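Local coordinates for cellulosomal-scaffolding protein A (Clostridium thermocellum, PDB 4B9F) that probably binds cellulose through this family 3a carbohydrate-binding module, helping to hold the cellulosome scaffold on its substrate, at residues A[43-48]-A[87-92]; A[49-54]-A[113-118]; A[24-29]-A[101-106]. All coordinates share one frame; numbering follows the deposited sequence.

Contact 1 (A[43-48]-A[87-92]); sequences YTVDGQ and NADTYL. With CA (calcium ion), chain C.
Y43 ends strand 37-43 and pairs with T90 of strand 88-96. Y43 N donates to T90 O at 2.9 Å (167°). Y43 O accepts from D89 N at 2.9 Å and from T90 N at 3.1 Å. D89 and T90 thus both face Y43, which is a classic beta bulge. With CG of Y43 between the backbone N and the carbonyl carbon (chi1 66°), the ring lies against T90. T90 CB sits over one face of the Y43 ring, 4.2 Å from its centroid, in a CH-pi contact offset toward the rim. L92 N lies at the ring edge. The phenol OH bonds to Q51.

T44 lays its CG2 against the N87-A88 peptide. Its O and OG1 both bind calcium. V45 N donates to the syn lone pair of D89 OD1 at 3.0 Å. T90 OG1 donates to D89 OD1 at 2.7 Å, on the anti side and tilted out of the carboxylate plane. D46 binds calcium with both carboxylate oxygens, D46 OD2 being the nearer at 2.4 Å. T122, N125, D126 and a water complete the site. A second water accepts from D46 N and donates to D89 OD2. Q48 OE1 and T90 OG1 share another water.

Two donors and a water thus grip the D89 carboxylate, which limits its rotation. This is consistent with D89 acting from the second shell, holding the backbone between the calcium ligands T44 and D46.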
loop_
_atom_site.group_PDB
_atom_site.type_symbol
_atom_site.label_atom_id
_atom_site.label_comp_id
_atom_site.label_asym_id
_atom_site.label_seq_id
_atom_site.Cartn_x
_atom_site.Cartn_y
_atom_site.Cartn_z
ATOM N N TYR A 43 10.945 0.065 0.396
ATOM C CA TYR A 43 11.685 0.172 1.640
ATOM C C TYR A 43 12.962 -0.652 1.584
ATOM O O TYR A 43 13.226 -1.341 0.598
ATOM C CB TYR A 43 10.794 -0.282 2.813
ATOM C CG TYR A 43 10.417 -1.756 2.787
ATOM C CD1 TYR A 43 9.429 -2.233 1.928
ATOM C CD2 TYR A 43 11.050 -2.665 3.627
ATOM C CE1 TYR A 43 9.086 -3.586 1.899
ATOM C CE2 TYR A 43 10.719 -4.015 3.606
ATOM C CZ TYR A 43 9.732 -4.470 2.744
ATOM O OH TYR A 43 9.385 -5.801 2.720
ATOM N N THR A 44 13.762 -0.554 2.640
ATOM C CA THR A 44 14.935 -1.399 2.792
ATOM C C THR A 44 14.660 -2.406 3.899
ATOM O O THR A 44 14.265 -2.039 5.006
ATOM C CB THR A 44 16.190 -0.582 3.142
ATOM O OG1 THR A 44 15.880 0.335 4.203
ATOM C CG2 THR A 44 16.678 0.196 1.935
ATOM N N VAL A 45 14.873 -3.681 3.599
ATOM C CA VAL A 45 14.486 -4.753 4.511
ATOM C C VAL A 45 15.321 -4.814 5.802
ATOM O O VAL A 45 14.846 -5.325 6.812
ATOM C CB VAL A 45 14.474 -6.114 3.760
ATOM C CG1 VAL A 45 15.886 -6.523 3.342
ATOM C CG2 VAL A 45 13.797 -7.205 4.586
ATOM N N ASP A 46 16.545 -4.283 5.764
ATOM C CA ASP A 46 17.447 -4.250 6.925
ATOM C C ASP A 46 17.733 -5.649 7.475
ATOM O O ASP A 46 17.500 -5.925 8.657
ATOM C CB ASP A 46 16.894 -3.359 8.047
ATOM C CG ASP A 46 16.382 -2.020 7.540
ATOM O OD1 ASP A 46 17.066 -1.361 6.724
ATOM O OD2 ASP A 46 15.278 -1.628 7.953
ATOM N N GLY A 47 18.248 -6.522 6.615
ATOM C CA GLY A 47 18.499 -7.904 6.976
ATOM C C GLY A 47 17.417 -8.770 6.379
ATOM O O GLY A 47 16.298 -8.810 6.885
ATOM N N GLN A 48 17.739 -9.445 5.279
ATOM C CA GLN A 48 16.750 -10.236 4.568
ATOM C C GLN A 48 16.229 -11.382 5.437
ATOM O O GLN A 48 17.011 -12.158 5.996
ATOM C CB GLN A 48 17.333 -10.778 3.262
ATOM C CG GLN A 48 16.405 -11.733 2.522
ATOM C CD GLN A 48 15.151 -11.046 2.001
ATOM O OE1 GLN A 48 15.178 -9.872 1.632
ATOM N NE2 GLN A 48 14.042 -11.783 1.962
ATOM N N ASN A 87 17.659 3.767 -0.325
ATOM C CA ASN A 87 16.439 3.732 0.469
ATOM C C ASN A 87 15.391 2.749 -0.048
ATOM O O ASN A 87 14.261 2.742 0.420
ATOM C CB ASN A 87 15.834 5.135 0.588
ATOM C CG ASN A 87 16.749 6.103 1.309
ATOM O OD1 ASN A 87 16.751 6.170 2.537
ATOM N ND2 ASN A 87 17.523 6.866 0.550
ATOM N N ALA A 88 15.764 1.906 -1.002
ATOM C CA ALA A 88 14.824 0.919 -1.517
ATOM C C ALA A 88 15.534 -0.313 -2.034
ATOM O O ALA A 88 16.300 -0.233 -3.002
ATOM C CB ALA A 88 13.938 1.531 -2.618
ATOM N N ASP A 89 15.277 -1.459 -1.407
ATOM C CA ASP A 89 15.734 -2.732 -1.959
ATOM C C ASP A 89 14.610 -3.737 -2.144
ATOM O O ASP A 89 14.822 -4.803 -2.721
ATOM C CB ASP A 89 16.900 -3.357 -1.160
ATOM C CG ASP A 89 16.587 -3.580 0.318
ATOM O OD1 ASP A 89 15.454 -3.957 0.688
ATOM O OD2 ASP A 89 17.516 -3.394 1.119
ATOM N N THR A 90 13.417 -3.377 -1.674
ATOM C CA THR A 90 12.262 -4.256 -1.686
ATOM C C THR A 90 11.031 -3.392 -1.851
ATOM O O THR A 90 11.029 -2.231 -1.439
ATOM C CB THR A 90 12.151 -4.999 -0.319
ATOM O OG1 THR A 90 13.398 -5.636 -0.009
ATOM C CG2 THR A 90 11.036 -6.046 -0.326
ATOM N N TYR A 91 9.976 -3.938 -2.438
ATOM C CA TYR A 91 8.664 -3.350 -2.205
ATOM C C TYR A 91 7.633 -4.369 -1.797
ATOM O O TYR A 91 7.676 -5.535 -2.207
ATOM C CB TYR A 91 8.160 -2.510 -3.390
ATOM C CG TYR A 91 8.014 -3.211 -4.723
ATOM C CD1 TYR A 91 6.809 -3.800 -5.100
ATOM C CD2 TYR A 91 9.059 -3.212 -5.641
ATOM C CE1 TYR A 91 6.665 -4.415 -6.353
ATOM C CE2 TYR A 91 8.923 -3.815 -6.884
ATOM C CZ TYR A 91 7.728 -4.407 -7.236
ATOM O OH TYR A 91 7.601 -4.994 -8.477
ATOM N N LEU A 92 6.726 -3.923 -0.942
ATOM C CA LEU A 92 5.480 -4.627 -0.748
ATOM C C LEU A 92 4.574 -4.259 -1.910
ATOM O O LEU A 92 4.400 -3.074 -2.231
ATOM C CB LEU A 92 4.835 -4.190 0.563
ATOM C CG LEU A 92 3.360 -4.554 0.748
ATOM C CD1 LEU A 92 3.198 -6.045 1.015
ATOM C CD2 LEU A 92 2.726 -3.742 1.871
HETATM CA CA CA C . 14.650 -0.001 6.335
HETATM O O HOH W 1 18.271 -3.517 3.630
HETATM O O HOH W 2 12.938 -8.254 1.121
HETATM O O HOH W 3 12.409 -0.876 6.997
#

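Contact 2 (A[49-54]-A[113-118]); sequences KDQTFW and FAKNDW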
loop_
_atom_site.group_PDB
_atom_site.type_symbol
_atom_site.label_atom_id
_atom_site.label_comp_id
_atom_site.label_asym_id
_atom_site.label_seq_id
_atom_site.Cartn_x
_atom_site.Cartn_y
_atom_site.Cartn_z
ATOM N N LYS A 49 14.906 -11.456 5.549
ATOM C CA LYS A 49 14.204 -12.517 6.266
ATOM C C LYS A 49 12.885 -12.727 5.544
ATOM O O LYS A 49 12.398 -11.815 4.863
ATOM C CB LYS A 49 13.880 -12.089 7.705
ATOM C CG LYS A 49 15.063 -11.786 8.594
ATOM C CD LYS A 49 15.719 -13.061 9.097
ATOM C CE LYS A 49 16.870 -12.743 10.045
ATOM N NZ LYS A 49 16.469 -11.820 11.152
ATOM N N ASP A 50 12.280 -13.899 5.717
ATOM C CA ASP A 50 10.922 -14.105 5.237
ATOM C C ASP A 50 10.006 -13.087 5.897
ATOM O O ASP A 50 10.156 -12.780 7.077
ATOM C CB ASP A 50 10.417 -15.512 5.564
ATOM C CG ASP A 50 11.169 -16.606 4.821
ATOM O OD1 ASP A 50 11.918 -16.299 3.868
ATOM O OD2 ASP A 50 10.998 -17.786 5.194
ATOM N N GLN A 51 9.052 -12.582 5.126
ATOM C CA GLN A 51 8.110 -11.583 5.602
ATOM C C GLN A 51 6.689 -12.005 5.283
ATOM O O GLN A 51 6.464 -12.806 4.379
ATOM C CB GLN A 51 8.404 -10.225 4.958
ATOM C CG GLN A 51 9.737 -9.633 5.383
ATOM C CD GLN A 51 10.173 -8.490 4.505
ATOM O OE1 GLN A 51 10.039 -7.321 4.869
ATOM N NE2 GLN A 51 10.705 -8.822 3.333
ATOM N N THR A 52 5.733 -11.456 6.030
ATOM C CA THR A 52 4.315 -11.733 5.792
ATOM C C THR A 52 3.525 -10.436 5.888
ATOM O O THR A 52 3.835 -9.568 6.709
ATOM C CB THR A 52 3.758 -12.745 6.821
ATOM O OG1 THR A 52 4.606 -13.893 6.865
ATOM C CG2 THR A 52 2.350 -13.202 6.449
ATOM N N PHE A 53 2.524 -10.318 5.024
ATOM C CA PHE A 53 1.597 -9.186 4.993
ATOM C C PHE A 53 0.204 -9.598 5.437
ATOM O O PHE A 53 -0.301 -10.660 5.050
ATOM C CB PHE A 53 1.498 -8.642 3.550
ATOM C CG PHE A 53 0.359 -7.661 3.344
ATOM C CD1 PHE A 53 0.547 -6.307 3.568
ATOM C CD2 PHE A 53 -0.904 -8.095 2.944
ATOM C CE1 PHE A 53 -0.495 -5.406 3.399
ATOM C CE2 PHE A 53 -1.954 -7.201 2.771
ATOM C CZ PHE A 53 -1.746 -5.853 3.002
ATOM N N TRP A 54 -0.438 -8.749 6.228
ATOM C CA TRP A 54 -1.856 -8.908 6.508
ATOM C C TRP A 54 -2.518 -7.554 6.378
ATOM O O TRP A 54 -1.917 -6.534 6.703
ATOM C CB TRP A 54 -2.089 -9.438 7.928
ATOM C CG TRP A 54 -1.232 -10.617 8.290
ATOM C CD1 TRP A 54 -1.500 -11.949 8.074
ATOM C CD2 TRP A 54 0.032 -10.568 8.957
ATOM N NE1 TRP A 54 -0.466 -12.723 8.559
ATOM C CE2 TRP A 54 0.481 -11.898 9.112
ATOM C CE3 TRP A 54 0.833 -9.524 9.433
ATOM C CZ2 TRP A 54 1.698 -12.206 9.731
ATOM C CZ3 TRP A 54 2.038 -9.829 10.036
ATOM C CH2 TRP A 54 2.460 -11.160 10.183
ATOM N N PHE A 113 2.919 -5.401 7.869
ATOM C CA PHE A 113 3.826 -6.511 7.581
ATOM C C PHE A 113 4.954 -6.618 8.592
ATOM O O PHE A 113 5.300 -5.643 9.268
ATOM C CB PHE A 113 4.309 -6.531 6.120
ATOM C CG PHE A 113 5.190 -5.380 5.716
ATOM C CD1 PHE A 113 6.568 -5.464 5.866
ATOM C CD2 PHE A 113 4.657 -4.254 5.095
ATOM C CE1 PHE A 113 7.402 -4.441 5.424
ATOM C CE2 PHE A 113 5.484 -3.225 4.663
ATOM C CZ PHE A 113 6.855 -3.317 4.833
ATOM N N ALA A 114 5.512 -7.820 8.693
ATOM C CA ALA A 114 6.569 -8.097 9.644
ATOM C C ALA A 114 7.447 -9.212 9.124
ATOM O O ALA A 114 7.039 -9.997 8.258
ATOM C CB ALA A 114 5.969 -8.517 10.975
ATOM N N LYS A 115 8.649 -9.290 9.673
ATOM C CA LYS A 115 9.516 -10.433 9.429
ATOM C C LYS A 115 9.004 -11.616 10.239
ATOM O O LYS A 115 8.434 -11.438 11.319
ATOM C CB LYS A 115 10.947 -10.103 9.823
ATOM C CG LYS A 115 11.558 -9.029 8.940
ATOM C CD LYS A 115 12.874 -8.555 9.498
ATOM C CE LYS A 115 13.520 -7.580 8.556
ATOM N NZ LYS A 115 14.825 -7.063 9.042
ATOM N N ASN A 116 9.200 -12.823 9.729
ATOM C CA ASN A 116 8.614 -13.975 10.399
ATOM C C ASN A 116 9.232 -14.251 11.771
ATOM O O ASN A 116 8.624 -14.930 12.602
ATOM C CB ASN A 116 8.624 -15.203 9.481
ATOM C CG ASN A 116 7.667 -15.052 8.286
ATOM O OD1 ASN A 116 7.011 -14.014 8.125
ATOM N ND2 ASN A 116 7.603 -16.074 7.435
ATOM N N ASP A 117 10.416 -13.698 12.018
ATOM C CA ASP A 117 11.060 -13.819 13.326
ATOM C C ASP A 117 10.841 -12.574 14.197
ATOM O O ASP A 117 11.386 -12.473 15.293
ATOM C CB ASP A 117 12.555 -14.145 13.179
ATOM C CG ASP A 117 13.367 -12.982 12.634
ATOM O OD1 ASP A 117 12.773 -12.013 12.123
ATOM O OD2 ASP A 117 14.612 -13.045 12.709
ATOM N N TRP A 118 10.036 -11.640 13.695
ATOM C CA TRP A 118 9.667 -10.435 14.439
ATOM C C TRP A 118 10.858 -9.544 14.793
ATOM O O TRP A 118 10.802 -8.754 15.743
ATOM C CB TRP A 118 8.773 -10.781 15.655
ATOM C CG TRP A 118 7.456 -11.291 15.162
ATOM C CD1 TRP A 118 7.117 -12.591 14.920
ATOM C CD2 TRP A 118 6.331 -10.500 14.760
ATOM N NE1 TRP A 118 5.843 -12.658 14.409
ATOM C CE2 TRP A 118 5.340 -11.388 14.299
ATOM C CE3 TRP A 118 6.065 -9.126 14.750
ATOM C CZ2 TRP A 118 4.099 -10.948 13.840
ATOM C CZ3 TRP A 118 4.832 -8.691 14.290
ATOM C CH2 TRP A 118 3.866 -9.599 13.846
HETATM O O HOH W 4 16.381 -8.841 10.385
HETATM O O HOH W 5 11.876 -13.988 9.387
HETATM O O HOH W 6 5.574 -15.774 4.986
#
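Strands 51-54 and 113-115 are antiparallel neighbours in the six-stranded sheet of this beta sandwich. A type I turn from K115 to W118 follows the second strand. T52 and A114 form the hydrogen-bonded pair: T52 N donates to A114 O at 3.0 Å, and A114 N returns the bond to T52 O. Q51 with K115 and F53 with F113 are the flanking non-hydrogen-bonded pairs. Beyond them N116 N bonds to D50 O at 2.8 Å.

Q51, F53, F113 and K115 share one face of the sheet. Q51 runs alongside F113, the amide turned 73° from the ring, and Q51 OE1 is also bonded to Y121 OH. Q51 also lies beside K115, with Q51 CG to K115 CG at 4.0 Å. K115 is extended and carries NZ to the carbonyls of V45, G47 and N120. K49 crosses the K115 chain at about a right angle.

T52 and A114 point to the other face. There W54 and W118 come from opposite directions, with W54 CH2 4.0 Å from W118 CZ2. A114 CB lies over one face of W118, and T52 CG2 over one face of W54. T52 OG1 donates to N116 OD1 at 2.7 Å, and one water accepts from N116 ND2 and donates to T52 OG1.

At the turn, K49 bends at chi2 and chi4 to form a salt bridge. K49 NZ meets D117 OD2 at 2.7 Å on its syn side, tilted slightly out of the carboxylate plane.

Contact 3 (A[24-29]-A[101-106]); sequences VTNTGS and LEPGAH
N26 ND2 donates to L101 O at 2.9 Å. The oxygen lies in the amide plane of N26, but the donor sits above the carbonyl plane of L101. CG of N26 is anti to the backbone N (chi1 -175°), which swings the amide over the 101-103 backbone. N26 CB rests 3.3 Å from E102 O and 4.0 Å from L101 CG. The other end of the amide is used too: N26 OD1 accepts from G28 N at 2.9 Å and closes an Asx turn. ND2 also reaches S30 O, so both amide ends are held.

This corner joins the end of strand 20-26 to the type II turn E102-A105 that leads into strand 106-115, its neighbour in the sheet. N26 N donates to A105 O (168°). G104 N donates to N26 O at 2.8 Å.

T25 and H106 form an antiparallel non-hydrogen-bonded pair. H106 CG stands between its backbone N and carbonyl carbon (chi1 69°). This leaves H106 CB to meet T25 OG1, at 3.4 Å, with the imidazole turned outward. L101 CD2 packs against V24 O and lies 4.3 Å from V24 CG1. P103 packs CB against G28 O, and P103 CG is 3.4 Å from S29 O.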
loop_
_atom_site.group_PDB
_atom_site.type_symbol
_atom_site.label_atom_id
_atom_site.label_comp_id
_atom_site.label_asym_id
_atom_site.label_seq_id
_atom_site.Cartn_x
_atom_site.Cartn_y
_atom_site.Cartn_z
ATOM N N VAL A 24 -7.179 5.051 -2.097
ATOM C CA VAL A 24 -7.154 5.253 -3.541
ATOM C C VAL A 24 -8.541 5.672 -3.998
ATOM O O VAL A 24 -9.528 4.981 -3.721
ATOM C CB VAL A 24 -6.744 3.953 -4.268
ATOM C CG1 VAL A 24 -6.710 4.173 -5.784
ATOM C CG2 VAL A 24 -5.406 3.445 -3.753
ATOM N N THR A 25 -8.624 6.808 -4.684
ATOM C CA THR A 25 -9.908 7.348 -5.108
ATOM C C THR A 25 -9.993 7.360 -6.630
ATOM O O THR A 25 -9.060 7.794 -7.303
ATOM C CB THR A 25 -10.100 8.785 -4.575
ATOM O OG1 THR A 25 -9.993 8.781 -3.143
ATOM C CG2 THR A 25 -11.456 9.336 -4.987
ATOM N N ASN A 26 -11.120 6.899 -7.166
ATOM C CA ASN A 26 -11.357 6.951 -8.607
ATOM C C ASN A 26 -11.908 8.317 -8.977
ATOM O O ASN A 26 -13.068 8.620 -8.695
ATOM C CB ASN A 26 -12.337 5.859 -9.036
ATOM C CG ASN A 26 -12.521 5.793 -10.544
ATOM O OD1 ASN A 26 -12.060 6.669 -11.284
ATOM N ND2 ASN A 26 -13.198 4.750 -11.009
ATOM N N THR A 27 -11.067 9.135 -9.600
ATOM C CA THR A 27 -11.436 10.498 -9.970
ATOM C C THR A 27 -11.824 10.595 -11.444
ATOM O O THR A 27 -12.044 11.690 -11.966
ATOM C CB THR A 27 -10.293 11.486 -9.673
ATOM O OG1 THR A 27 -9.096 11.037 -10.318
ATOM C CG2 THR A 27 -10.039 11.582 -8.171
ATOM N N GLY A 28 -11.916 9.446 -12.108
ATOM C CA GLY A 28 -12.253 9.402 -13.520
ATOM C C GLY A 28 -13.732 9.181 -13.769
ATOM O O GLY A 28 -14.547 9.262 -12.851
ATOM N N SER A 29 -14.078 8.873 -15.016
ATOM C CA SER A 29 -15.476 8.781 -15.419
ATOM C C SER A 29 -15.971 7.350 -15.508
ATOM O O SER A 29 -17.167 7.112 -15.682
ATOM C CB SER A 29 -15.679 9.458 -16.774
ATOM O OG SER A 29 -15.369 10.840 -16.723
ATOM N N LEU A 101 -13.984 -0.330 -8.338
ATOM C CA LEU A 101 -13.955 1.007 -7.786
ATOM C C LEU A 101 -14.682 1.942 -8.750
ATOM O O LEU A 101 -14.149 2.299 -9.805
ATOM C CB LEU A 101 -12.507 1.452 -7.581
ATOM C CG LEU A 101 -12.286 2.659 -6.678
ATOM C CD1 LEU A 101 -12.794 2.353 -5.280
ATOM C CD2 LEU A 101 -10.813 3.028 -6.647
ATOM N N GLU A 102 -15.908 2.313 -8.393
ATOM C CA GLU A 102 -16.745 3.170 -9.238
ATOM C C GLU A 102 -16.226 4.601 -9.259
ATOM O O GLU A 102 -15.484 4.999 -8.363
ATOM C CB GLU A 102 -18.184 3.174 -8.704
ATOM C CG GLU A 102 -18.876 1.814 -8.713
ATOM C CD GLU A 102 -19.248 1.340 -10.107
ATOM O OE1 GLU A 102 -19.219 2.158 -11.055
ATOM O OE2 GLU A 102 -19.579 0.149 -10.261
ATOM N N PRO A 103 -16.625 5.387 -10.271
ATOM C CA PRO A 103 -16.265 6.810 -10.241
ATOM C C PRO A 103 -16.725 7.458 -8.940
ATOM O O PRO A 103 -17.879 7.286 -8.539
ATOM C CB PRO A 103 -17.048 7.391 -11.422
ATOM C CG PRO A 103 -17.214 6.239 -12.358
ATOM C CD PRO A 103 -17.377 5.029 -11.488
ATOM N N GLY A 104 -15.825 8.180 -8.282
ATOM C CA GLY A 104 -16.157 8.860 -7.042
ATOM C C GLY A 104 -16.043 7.995 -5.794
ATOM O O GLY A 104 -16.194 8.497 -4.676
ATOM N N ALA A 105 -15.797 6.700 -5.975
ATOM C CA ALA A 105 -15.615 5.790 -4.847
ATOM C C ALA A 105 -14.150 5.767 -4.435
ATOM O O ALA A 105 -13.270 6.117 -5.218
ATOM C CB ALA A 105 -16.083 4.380 -5.216
ATOM N N HIS A 106 -13.881 5.333 -3.210
ATOM C CA HIS A 106 -12.498 5.116 -2.801
ATOM C C HIS A 106 -12.348 3.797 -2.072
ATOM O O HIS A 106 -13.326 3.250 -1.557
ATOM C CB HIS A 106 -11.943 6.282 -1.967
ATOM C CG HIS A 106 -12.552 6.422 -0.604
ATOM N ND1 HIS A 106 -13.652 7.216 -0.357
ATOM C CD2 HIS A 106 -12.186 5.904 0.593
ATOM C CE1 HIS A 106 -13.943 7.174 0.932
ATOM N NE2 HIS A 106 -13.069 6.383 1.531
#

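In the fold
Contacts 1 and 2 are adjoining parts of one end of the molecule, their centres 12 Å apart. Segment 43-48 runs straight into segment 49-54. Y43 OH meets Q51 OE1 at 2.7 Å, and K115 NZ meets V45 O at 2.8 Å, so residues of contact 2 back the loop that carries two calcium ligands. The K115 side chain lies about 8 Å from the metal. Contact 3 sits on the opposite side of the chain's centre, with its centre 31 Å from that of contact 1 and 32 Å from that of contact 2. It still shares a sheet with contact 2, because strands 20-26 and 106-115 are neighbours.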